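Local coordinates for putative immunoglobulin-blocking virulence protein (Mycoplasma mycoides subsp. capri, PDB 7ADK) that probably binds and blocks host immunoglobulin, and forms an assembly with a lipoprotein chain, at residues Glu144-Phe149 with Thr171-Leu176; Tyr167-Val172 with Asn582-Gln587; Phe556-Phe561 with Arg613-Lys618; Gly564-Ile569 with Lys621-Asp626. One frame throughout, in Å; residues are numbered along the deposited sequence.

Interaction 1: Glu144-Phe149 with Thr171-Leu176; sequences EGPPGF and TVNKIL
The flat groups that meet are the backbone amides of Glu144 and Lys174; each N-H lies in the plane of the carbonyl it meets. Glu144 N donates to Lys174 O at 3.0 Å. Lys174 N donates to Glu144 O at 2.9 Å, with an N-H...O angle of 170°, so this bond is nearly straight. The Asn173 amide reaches across to Gly145, its ND2 3.7 Å from Gly145 CA, while Asn173 CB sits 3.3 Å from Glu144 O. The Pro146 ring turns its CG toward the Val172 carbonyl, with Pro146 CG 3.7 Å from Val172 O. Pro146 has no N-H to give to that carbonyl, and the contact is van der Waals.

At the other end of the contact, side chains meet on the sheet face that holds Glu144 and Lys174. Glu144 CG, beside the backbone N (chi1 -60°), packs 3.5 Å from Leu176 CD1. The bend at chi2 then turns the carboxylate, which forms a salt bridge with Arg128 in the same chain. The end of the Lys174 side chain leads away. The contact lies at the protein surface. It is an antiparallel hydrogen-bonded pair at the last residue of strand 138-144 and the first of strand 174-178. Strand 138-144 is the central strand of a three-stranded antiparallel sheet, flanked by 130-133 and 174-178.

Interaction 2: Tyr167-Val172 with Asn582-Gln587; sequences YQNHTV and NEPFFQ
Tyr167 carries its CG anti to the backbone N (chi1 -171°), which brings the ring against Glu583 and Pro584; it crosses the proline at about a right angle. Asn582 has chi1 75°, with CG between its backbone N and carbonyl carbon, and this aims its amide at the Tyr167 backbone. Asn582 ND2 donates to Tyr167 O at 2.8 Å. The oxygen lies in the amide plane of Asn582, but the donor stands well above the carbonyl plane of Tyr167. A second bond runs the other way: Asn169 ND2 donates to Asn582 O at 2.8 Å, almost straight at 172° and nearly end-on to that carbonyl.

This is a buried junction of two loops far apart in sequence. One leads into the edge strand 174-178 of the small antiparallel sheet. The other follows helix 567-579 and runs on to strand 608-610 of the parallel sheet.

Glu583 CB lies over one face of the Tyr167 ring, offset toward the rim. Glu583 CG touches Tyr167 CB at 3.7 Å. Pro584 CD reaches the far end of the phenol, 3.6 Å from Tyr167 CZ. Tyr167 OH bonds to Asp347, and the Glu583 carboxylate pairs with Arg580. Asp597 accepts from Asn582 ND2 and from the backbone N of both Asn169 and His170.

Interaction 3: Phe556-Phe561 with Arg613-Lys618; sequences FDQEDF and RVTGIK
Arg613 runs its aliphatic chain past the Asp557 carboxylate, with Arg613 CD 3.5 Å from Asp557 OD1. The charged groups do not meet: Arg613 NH1 is 4.6 Å from Asp557 OD2, and that oxygen pairs with Lys464 instead. Asp557 OD1 also accepts from Gln558 N, which helps hold the carboxylate in place.

Val614 turns its CG2 branch to Phe561, reaching Phe561 CB at 3.4 Å. Its other methyl, CG1, faces the Phe556 backbone. Val614 also opens a type I beta turn that closes at Ile617. The turn follows strand 608-610, while Phe556-Phe561 follows strand 553-555 and includes a 3-10 segment. These strands are neighbours in a five-stranded parallel sheet, so the contact joins the loops that leave the same ends of two adjacent strands.

Thr615 is held by Gln558, whose chain bends at chi2 (56°) to bring OE1 to the turn. Thr615 N donates to Gln558 OE1 at 3.1 Å, nearly straight at 173° and tilted from the carbonyl plane. Thr615 OG1 adds a weak bond to the same oxygen. The lipoprotein chain packs here, with its Gly681 against Gln558 and its Thr683 against Thr615.

Gly616 has no side chain, and its CA lies 3.9 Å from Phe561 CE2. Ile617 places CG1 over the middle of the Phe561 ring, 4.1 Å from the centroid and 8° off the ring normal, a CH-pi contact.

Interaction 4: Gly564-Ile569 with Lys621-Asp626; sequences GSYERI and KGLRFD
Tyr566, packed against Lys621 and Gly622, is the N-cap residue of helix 567-579. That helix forms part of the crossover from parallel strand 553-555 to strand 608-610, and the partner loop 621-626 follows the second strand. An ST turn sits at the same helix end: Ser565 OG accepts from Glu567 N.

The Tyr566 ring meets the loop with one face. Lys621 O stands over that face near the rim, 3.5 Å from Tyr566 CE1, and Gly622 CA lies over the same face. Gly622 has no side chain, and a CB there would run into the ring, so its backbone can lie close. Lys621 bends at chi3 and chi4 and curls its end toward the ring, with Lys621 NZ 3.9 Å from Tyr566 CE2. Leu623 CD2 fits between two residues of the other segment. It touches Tyr566 CD1 at 3.9 Å and Ile569 CG2 at 3.7 Å.

Asn570, the residue after Ile569, binds Gly622 O and Arg624 N. No hydrogen bond links the two segments themselves. Their own contact therefore rests on van der Waals contact of the Tyr566 face with the Lys621-Gly622 backbone, and of Leu623 with Tyr566 and Ile569, while Asn570 supplies polar links between the helix and the loop.

The four contacts form two pairs. Interactions 1 and 2 share Thr171 and Val172, and their centres are about 13 Å apart. Pro146 packs on His170 between them. Interactions 3 and 4 have centres about 11 Å apart and touch directly: Phe561 meets Tyr566 edge-to-face, Ile617 CD1 touches Ile569 CD1 at 3.6 Å, and Asp560 OD1 makes a salt bridge with Arg568 NH1 at 2.7 Å. The pairs do not touch. Centres of interactions 2 and 3 are about 30 Å apart, with nearest atoms about 10 Å apart. Helix 567-579 starts in interaction 4 and runs on toward the 582-587 loop of interaction 2. Among the four, only interaction 3 meets the lipoprotein chain.

Interaction 1: Glu144-Phe149 with Thr171-Leu176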
# COMPACT_ATOMS: atom_id res chain seq x y z
N GLU A 144 29.53 -29.08 32.06
CA GLU A 144 29.79 -29.91 30.87
C GLU A 144 30.35 -29.08 29.71
O GLU A 144 30.01 -27.91 29.55
CB GLU A 144 28.49 -30.60 30.43
CG GLU A 144 27.88 -31.53 31.49
CD GLU A 144 28.79 -32.70 31.91
OE1 GLU A 144 28.78 -33.07 33.11
OE2 GLU A 144 29.46 -33.31 31.06
N GLY A 145 31.21 -29.68 28.89
CA GLY A 145 31.65 -29.08 27.62
C GLY A 145 30.56 -29.17 26.54
O GLY A 145 29.80 -30.14 26.53
N PRO A 146 30.48 -28.20 25.61
CA PRO A 146 29.45 -28.21 24.58
C PRO A 146 29.73 -29.30 23.52
O PRO A 146 30.84 -29.35 22.98
CB PRO A 146 29.47 -26.81 23.98
CG PRO A 146 30.91 -26.34 24.19
CD PRO A 146 31.34 -27.04 25.47
N PRO A 147 28.75 -30.16 23.18
CA PRO A 147 28.89 -31.15 22.12
C PRO A 147 29.34 -30.55 20.79
O PRO A 147 28.81 -29.55 20.33
CB PRO A 147 27.51 -31.81 21.99
CG PRO A 147 26.90 -31.63 23.37
CD PRO A 147 27.47 -30.30 23.85
N GLY A 148 30.33 -31.16 20.16
CA GLY A 148 30.83 -30.74 18.85
C GLY A 148 29.82 -30.96 17.72
O GLY A 148 29.08 -31.95 17.72
N PHE A 149 29.80 -30.07 16.73
CA PHE A 149 29.04 -30.28 15.50
C PHE A 149 29.60 -31.47 14.71
O PHE A 149 30.74 -31.44 14.24
CB PHE A 149 29.04 -29.01 14.64
CG PHE A 149 28.43 -29.21 13.27
CD1 PHE A 149 27.04 -29.38 13.13
CD2 PHE A 149 29.25 -29.21 12.13
CE1 PHE A 149 26.48 -29.53 11.85
CE2 PHE A 149 28.69 -29.37 10.85
CZ PHE A 149 27.30 -29.53 10.71
N THR A 171 29.99 -22.09 21.76
CA THR A 171 31.40 -21.82 22.06
C THR A 171 31.81 -22.05 23.51
O THR A 171 32.99 -22.18 23.78
CB THR A 171 31.72 -20.36 21.72
OG1 THR A 171 30.80 -19.53 22.35
CG2 THR A 171 31.63 -20.07 20.25
N VAL A 172 30.87 -22.09 24.46
CA VAL A 172 31.13 -22.12 25.91
C VAL A 172 30.31 -23.19 26.63
O VAL A 172 29.27 -23.65 26.17
CB VAL A 172 30.93 -20.75 26.57
CG1 VAL A 172 31.93 -19.72 26.05
CG2 VAL A 172 29.52 -20.18 26.44
N ASN A 173 30.84 -23.61 27.79
CA ASN A 173 30.36 -24.70 28.64
C ASN A 173 28.93 -24.49 29.17
O ASN A 173 28.42 -23.37 29.20
CB ASN A 173 31.38 -24.88 29.78
CG ASN A 173 32.82 -25.01 29.30
OD1 ASN A 173 33.47 -24.02 28.99
ND2 ASN A 173 33.36 -26.18 29.20
N LYS A 174 28.30 -25.57 29.62
CA LYS A 174 26.94 -25.61 30.20
C LYS A 174 26.99 -25.84 31.71
O LYS A 174 27.82 -26.61 32.19
CB LYS A 174 26.17 -26.74 29.48
CG LYS A 174 24.65 -26.76 29.69
CD LYS A 174 23.91 -25.65 28.93
CE LYS A 174 22.41 -25.90 28.95
NZ LYS A 174 21.65 -24.96 28.09
N ILE A 175 26.10 -25.19 32.47
CA ILE A 175 25.86 -25.48 33.90
C ILE A 175 24.65 -26.42 34.02
O ILE A 175 23.53 -26.01 33.72
CB ILE A 175 25.63 -24.18 34.70
CG1 ILE A 175 26.84 -23.21 34.69
CG2 ILE A 175 25.27 -24.50 36.15
CD1 ILE A 175 26.44 -21.74 34.90
N LEU A 176 24.84 -27.65 34.48
CA LEU A 176 23.73 -28.59 34.69
C LEU A 176 23.02 -28.39 36.02
O LEU A 176 21.80 -28.54 36.11
CB LEU A 176 24.21 -30.05 34.59
CG LEU A 176 24.81 -30.50 33.26
CD1 LEU A 176 24.89 -32.02 33.30
CD2 LEU A 176 24.00 -30.10 32.04

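Interaction 2: Tyr167-Val172 with Asn582-Gln587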
# COMPACT_ATOMS: atom_id res chain seq x y z
N TYR A 167 31.70 -24.31 11.23
CA TYR A 167 31.16 -23.38 12.22
C TYR A 167 30.71 -24.11 13.50
O TYR A 167 30.26 -25.25 13.43
CB TYR A 167 30.00 -22.62 11.57
CG TYR A 167 29.45 -21.45 12.37
CD1 TYR A 167 28.43 -21.65 13.33
CD2 TYR A 167 29.93 -20.16 12.12
CE1 TYR A 167 27.93 -20.56 14.05
CE2 TYR A 167 29.42 -19.06 12.84
CZ TYR A 167 28.42 -19.26 13.81
OH TYR A 167 27.92 -18.20 14.50
N GLN A 168 30.80 -23.47 14.68
CA GLN A 168 30.13 -23.95 15.89
C GLN A 168 29.46 -22.83 16.69
O GLN A 168 30.03 -21.76 16.90
CB GLN A 168 31.07 -24.85 16.70
CG GLN A 168 30.48 -25.20 18.07
CD GLN A 168 31.03 -26.46 18.70
OE1 GLN A 168 31.50 -27.37 18.06
NE2 GLN A 168 30.90 -26.60 19.98
N ASN A 169 28.23 -23.09 17.13
CA ASN A 169 27.34 -22.15 17.79
C ASN A 169 27.58 -22.08 19.31
O ASN A 169 27.87 -21.00 19.83
CB ASN A 169 25.90 -22.53 17.42
CG ASN A 169 24.98 -21.32 17.39
OD1 ASN A 169 24.90 -20.55 18.33
ND2 ASN A 169 24.30 -21.07 16.30
N HIS A 170 27.54 -23.20 20.04
CA HIS A 170 27.89 -23.22 21.47
C HIS A 170 29.41 -23.27 21.65
O HIS A 170 30.04 -24.33 21.70
CB HIS A 170 27.16 -24.31 22.25
CG HIS A 170 25.71 -23.99 22.55
ND1 HIS A 170 25.06 -22.77 22.35
CD2 HIS A 170 24.84 -24.84 23.17
CE1 HIS A 170 23.81 -22.93 22.81
NE2 HIS A 170 23.66 -24.17 23.30
N THR A 171 29.99 -22.09 21.76
CA THR A 171 31.40 -21.82 22.06
C THR A 171 31.81 -22.05 23.51
O THR A 171 32.99 -22.18 23.78
CB THR A 171 31.72 -20.36 21.72
OG1 THR A 171 30.80 -19.53 22.35
CG2 THR A 171 31.63 -20.07 20.25
N VAL A 172 30.87 -22.09 24.46
CA VAL A 172 31.13 -22.12 25.91
C VAL A 172 30.31 -23.19 26.63
O VAL A 172 29.27 -23.65 26.17
CB VAL A 172 30.93 -20.75 26.57
CG1 VAL A 172 31.93 -19.72 26.05
CG2 VAL A 172 29.52 -20.18 26.44
N ASN A 582 23.64 -25.42 11.82
CA ASN A 582 24.08 -24.86 13.10
C ASN A 582 24.53 -23.39 13.00
O ASN A 582 24.67 -22.73 14.02
CB ASN A 582 25.11 -25.80 13.73
CG ASN A 582 26.47 -25.74 13.09
OD1 ASN A 582 26.61 -25.76 11.88
ND2 ASN A 582 27.50 -25.66 13.88
N GLU A 583 24.71 -22.85 11.79
CA GLU A 583 25.01 -21.44 11.54
C GLU A 583 23.76 -20.55 11.62
O GLU A 583 22.71 -20.95 11.11
CB GLU A 583 25.60 -21.23 10.15
CG GLU A 583 26.81 -22.10 9.79
CD GLU A 583 27.28 -21.89 8.34
OE1 GLU A 583 27.15 -20.76 7.82
OE2 GLU A 583 27.81 -22.83 7.72
N PRO A 584 23.83 -19.30 12.13
CA PRO A 584 22.65 -18.45 12.31
C PRO A 584 21.88 -18.07 11.05
O PRO A 584 20.67 -17.91 11.10
CB PRO A 584 23.18 -17.19 12.98
CG PRO A 584 24.47 -17.61 13.65
CD PRO A 584 25.00 -18.70 12.75
N PHE A 585 22.53 -17.90 9.90
CA PHE A 585 21.86 -17.47 8.66
C PHE A 585 20.90 -18.54 8.13
O PHE A 585 19.80 -18.25 7.66
CB PHE A 585 22.88 -17.09 7.58
CG PHE A 585 22.25 -16.54 6.32
CD1 PHE A 585 21.94 -17.39 5.24
CD2 PHE A 585 21.91 -15.18 6.24
CE1 PHE A 585 21.31 -16.88 4.10
CE2 PHE A 585 21.28 -14.67 5.10
CZ PHE A 585 20.98 -15.52 4.03
N PHE A 586 21.29 -19.81 8.22
CA PHE A 586 20.48 -20.94 7.75
C PHE A 586 19.33 -21.33 8.69
O PHE A 586 18.57 -22.24 8.40
CB PHE A 586 21.40 -22.12 7.40
CG PHE A 586 22.35 -21.77 6.28
CD1 PHE A 586 21.85 -21.46 5.01
CD2 PHE A 586 23.71 -21.64 6.53
CE1 PHE A 586 22.72 -21.05 3.98
CE2 PHE A 586 24.58 -21.21 5.51
CZ PHE A 586 24.09 -20.92 4.24
N GLN A 587 19.16 -20.60 9.79
CA GLN A 587 18.08 -20.82 10.76
C GLN A 587 16.82 -19.99 10.49
O GLN A 587 15.82 -20.17 11.16
CB GLN A 587 18.62 -20.58 12.17
CG GLN A 587 19.62 -21.68 12.54
CD GLN A 587 20.55 -21.32 13.68
OE1 GLN A 587 20.34 -20.40 14.44
NE2 GLN A 587 21.60 -22.06 13.84

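Interaction 3: Phe556-Phe561 with Arg613-Lys618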
# COMPACT_ATOMS: atom_id res chain seq x y z
N PHE A 556 14.51 -21.63 -5.62
CA PHE A 556 15.36 -22.23 -6.65
C PHE A 556 15.14 -21.57 -8.03
O PHE A 556 14.05 -21.09 -8.31
CB PHE A 556 15.16 -23.74 -6.65
CG PHE A 556 15.63 -24.39 -5.36
CD1 PHE A 556 16.98 -24.77 -5.23
CD2 PHE A 556 14.75 -24.58 -4.29
CE1 PHE A 556 17.43 -25.37 -4.04
CE2 PHE A 556 15.20 -25.18 -3.10
CZ PHE A 556 16.54 -25.57 -2.98
N ASP A 557 16.17 -21.54 -8.87
CA ASP A 557 16.13 -20.92 -10.20
C ASP A 557 16.02 -21.97 -11.31
O ASP A 557 16.13 -23.18 -11.07
CB ASP A 557 17.31 -19.94 -10.36
CG ASP A 557 17.04 -18.77 -11.33
OD1 ASP A 557 16.01 -18.79 -12.04
OD2 ASP A 557 17.85 -17.82 -11.37
N GLN A 558 15.77 -21.56 -12.55
CA GLN A 558 15.45 -22.50 -13.64
C GLN A 558 16.58 -23.48 -13.98
O GLN A 558 16.31 -24.64 -14.26
CB GLN A 558 15.00 -21.75 -14.89
CG GLN A 558 14.50 -22.67 -16.02
CD GLN A 558 13.36 -23.60 -15.62
OE1 GLN A 558 12.18 -23.28 -15.69
NE2 GLN A 558 13.64 -24.81 -15.20
N GLU A 559 17.83 -23.03 -13.93
CA GLU A 559 19.03 -23.82 -14.18
C GLU A 559 19.35 -24.88 -13.10
O GLU A 559 20.34 -25.60 -13.20
CB GLU A 559 20.21 -22.86 -14.46
CG GLU A 559 20.51 -21.80 -13.38
CD GLU A 559 19.91 -20.41 -13.69
OE1 GLU A 559 18.75 -20.33 -14.14
OE2 GLU A 559 20.59 -19.39 -13.50
N ASP A 560 18.52 -25.01 -12.06
CA ASP A 560 18.64 -25.99 -10.98
C ASP A 560 17.80 -27.27 -11.21
O ASP A 560 17.69 -28.11 -10.32
CB ASP A 560 18.28 -25.34 -9.63
CG ASP A 560 19.05 -24.05 -9.30
OD1 ASP A 560 20.22 -23.91 -9.72
OD2 ASP A 560 18.51 -23.20 -8.56
N PHE A 561 17.20 -27.44 -12.40
CA PHE A 561 16.27 -28.52 -12.72
C PHE A 561 16.36 -28.94 -14.20
O PHE A 561 15.35 -29.00 -14.91
CB PHE A 561 14.87 -28.07 -12.26
CG PHE A 561 13.80 -29.13 -12.28
CD1 PHE A 561 13.81 -30.17 -11.33
CD2 PHE A 561 12.78 -29.10 -13.25
CE1 PHE A 561 12.84 -31.17 -11.36
CE2 PHE A 561 11.82 -30.12 -13.30
CZ PHE A 561 11.85 -31.15 -12.35
N ARG A 613 10.30 -19.69 -10.35
CA ARG A 613 11.28 -19.59 -11.44
C ARG A 613 11.52 -20.92 -12.16
O ARG A 613 12.11 -20.90 -13.23
CB ARG A 613 12.61 -19.03 -10.93
CG ARG A 613 12.52 -17.63 -10.30
CD ARG A 613 13.86 -17.27 -9.69
NE ARG A 613 13.82 -16.03 -8.92
CZ ARG A 613 14.64 -15.66 -7.96
NH1 ARG A 613 15.63 -16.40 -7.58
NH2 ARG A 613 14.49 -14.54 -7.37
N VAL A 614 11.08 -22.05 -11.62
CA VAL A 614 11.43 -23.40 -12.10
C VAL A 614 10.17 -24.17 -12.49
O VAL A 614 9.49 -24.79 -11.68
CB VAL A 614 12.38 -24.11 -11.13
CG1 VAL A 614 11.96 -24.12 -9.67
CG2 VAL A 614 12.67 -25.55 -11.55
N THR A 615 9.83 -24.10 -13.78
CA THR A 615 8.46 -24.32 -14.27
C THR A 615 8.00 -25.77 -14.29
O THR A 615 6.80 -26.03 -14.42
CB THR A 615 8.26 -23.70 -15.66
OG1 THR A 615 9.03 -24.37 -16.64
CG2 THR A 615 8.66 -22.22 -15.70
N GLY A 616 8.91 -26.75 -14.17
CA GLY A 616 8.56 -28.17 -14.21
C GLY A 616 7.99 -28.75 -12.91
O GLY A 616 7.27 -29.75 -12.95
N ILE A 617 8.25 -28.14 -11.76
CA ILE A 617 7.84 -28.64 -10.45
C ILE A 617 6.36 -28.33 -10.18
O ILE A 617 5.93 -27.18 -10.25
CB ILE A 617 8.76 -28.08 -9.34
CG1 ILE A 617 10.22 -28.45 -9.62
CG2 ILE A 617 8.35 -28.60 -7.96
CD1 ILE A 617 11.22 -27.79 -8.70
N LYS A 618 5.58 -29.35 -9.83
CA LYS A 618 4.13 -29.23 -9.56
C LYS A 618 3.72 -29.66 -8.15
O LYS A 618 2.58 -29.48 -7.75
CB LYS A 618 3.38 -30.02 -10.65
CG LYS A 618 3.40 -29.26 -11.99
CD LYS A 618 2.82 -30.06 -13.16
CE LYS A 618 3.68 -31.22 -13.65
NZ LYS A 618 4.89 -30.80 -14.40

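Interaction 4: Gly564-Ile569 with Lys621-Asp626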
# COMPACT_ATOMS: atom_id res chain seq x y z
N GLY A 564 15.12 -33.26 -15.66
CA GLY A 564 14.14 -33.93 -14.81
C GLY A 564 14.72 -34.47 -13.51
O GLY A 564 14.01 -35.09 -12.75
N SER A 565 15.99 -34.24 -13.24
CA SER A 565 16.69 -34.58 -12.01
C SER A 565 16.25 -33.73 -10.85
O SER A 565 16.11 -32.61 -11.01
CB SER A 565 18.16 -34.46 -12.20
OG SER A 565 18.85 -34.86 -11.07
N TYR A 566 16.20 -34.27 -9.64
CA TYR A 566 15.86 -33.52 -8.42
C TYR A 566 17.10 -33.43 -7.51
O TYR A 566 17.02 -33.01 -6.36
CB TYR A 566 14.66 -34.17 -7.71
CG TYR A 566 13.29 -33.83 -8.28
CD1 TYR A 566 12.67 -32.63 -7.92
CD2 TYR A 566 12.64 -34.72 -9.16
CE1 TYR A 566 11.40 -32.30 -8.43
CE2 TYR A 566 11.38 -34.39 -9.69
CZ TYR A 566 10.75 -33.18 -9.33
OH TYR A 566 9.55 -32.87 -9.86
N GLU A 567 18.28 -33.76 -8.04
CA GLU A 567 19.54 -33.85 -7.32
C GLU A 567 20.04 -32.49 -6.79
O GLU A 567 20.25 -32.36 -5.59
CB GLU A 567 20.52 -34.54 -8.27
CG GLU A 567 21.89 -34.85 -7.71
CD GLU A 567 22.85 -35.53 -8.69
OE1 GLU A 567 22.41 -36.15 -9.69
OE2 GLU A 567 24.07 -35.46 -8.45
N ARG A 568 20.14 -31.47 -7.65
CA ARG A 568 20.64 -30.14 -7.25
C ARG A 568 19.74 -29.46 -6.22
O ARG A 568 20.25 -28.76 -5.35
CB ARG A 568 20.83 -29.26 -8.49
CG ARG A 568 22.01 -28.31 -8.35
CD ARG A 568 22.05 -27.26 -9.46
NE ARG A 568 23.38 -26.64 -9.57
CZ ARG A 568 23.72 -25.36 -9.51
NH1 ARG A 568 22.88 -24.40 -9.38
NH2 ARG A 568 24.96 -25.03 -9.59
N ILE A 569 18.43 -29.69 -6.26
CA ILE A 569 17.49 -29.17 -5.27
C ILE A 569 17.65 -29.91 -3.94
O ILE A 569 17.76 -29.24 -2.93
CB ILE A 569 16.04 -29.19 -5.80
CG1 ILE A 569 15.91 -28.24 -7.01
CG2 ILE A 569 15.08 -28.75 -4.70
CD1 ILE A 569 14.61 -28.36 -7.76
N LYS A 621 6.92 -33.92 -4.97
CA LYS A 621 7.50 -35.17 -5.50
C LYS A 621 9.02 -35.04 -5.59
O LYS A 621 9.53 -34.05 -6.09
CB LYS A 621 6.91 -35.50 -6.89
CG LYS A 621 7.32 -36.90 -7.39
CD LYS A 621 7.02 -37.14 -8.87
CE LYS A 621 8.15 -36.73 -9.81
NZ LYS A 621 9.27 -37.70 -9.81
N GLY A 622 9.75 -36.06 -5.15
CA GLY A 622 11.20 -36.15 -5.29
C GLY A 622 12.00 -35.29 -4.32
O GLY A 622 13.21 -35.21 -4.45
N LEU A 623 11.36 -34.63 -3.34
CA LEU A 623 11.98 -33.74 -2.36
C LEU A 623 12.06 -34.40 -0.97
O LEU A 623 11.06 -34.91 -0.46
CB LEU A 623 11.20 -32.42 -2.31
CG LEU A 623 11.08 -31.64 -3.63
CD1 LEU A 623 10.40 -30.30 -3.36
CD2 LEU A 623 12.43 -31.36 -4.28
N ARG A 624 13.24 -34.38 -0.34
CA ARG A 624 13.52 -34.97 0.97
C ARG A 624 13.66 -33.91 2.06
O ARG A 624 14.37 -32.93 1.87
CB ARG A 624 14.79 -35.84 0.87
CG ARG A 624 14.60 -37.01 -0.10
CD ARG A 624 15.80 -37.95 -0.13
NE ARG A 624 16.98 -37.34 -0.77
CZ ARG A 624 17.30 -37.40 -2.05
NH1 ARG A 624 18.43 -36.94 -2.47
NH2 ARG A 624 16.54 -37.95 -2.93
N PHE A 625 12.98 -34.09 3.19
CA PHE A 625 12.96 -33.12 4.31
C PHE A 625 13.57 -33.69 5.60
O PHE A 625 13.39 -33.09 6.66
CB PHE A 625 11.55 -32.54 4.51
CG PHE A 625 11.01 -31.71 3.35
CD1 PHE A 625 10.43 -32.36 2.26
CD2 PHE A 625 11.12 -30.31 3.35
CE1 PHE A 625 9.93 -31.63 1.17
CE2 PHE A 625 10.65 -29.58 2.24
CZ PHE A 625 10.05 -30.23 1.15
N ASP A 626 14.31 -34.79 5.54
CA ASP A 626 15.11 -35.32 6.65
C ASP A 626 16.54 -35.74 6.24
O ASP A 626 16.87 -35.86 5.06
CB ASP A 626 14.34 -36.39 7.44
CG ASP A 626 13.87 -37.62 6.67
OD1 ASP A 626 14.10 -37.73 5.46
OD2 ASP A 626 13.25 -38.50 7.30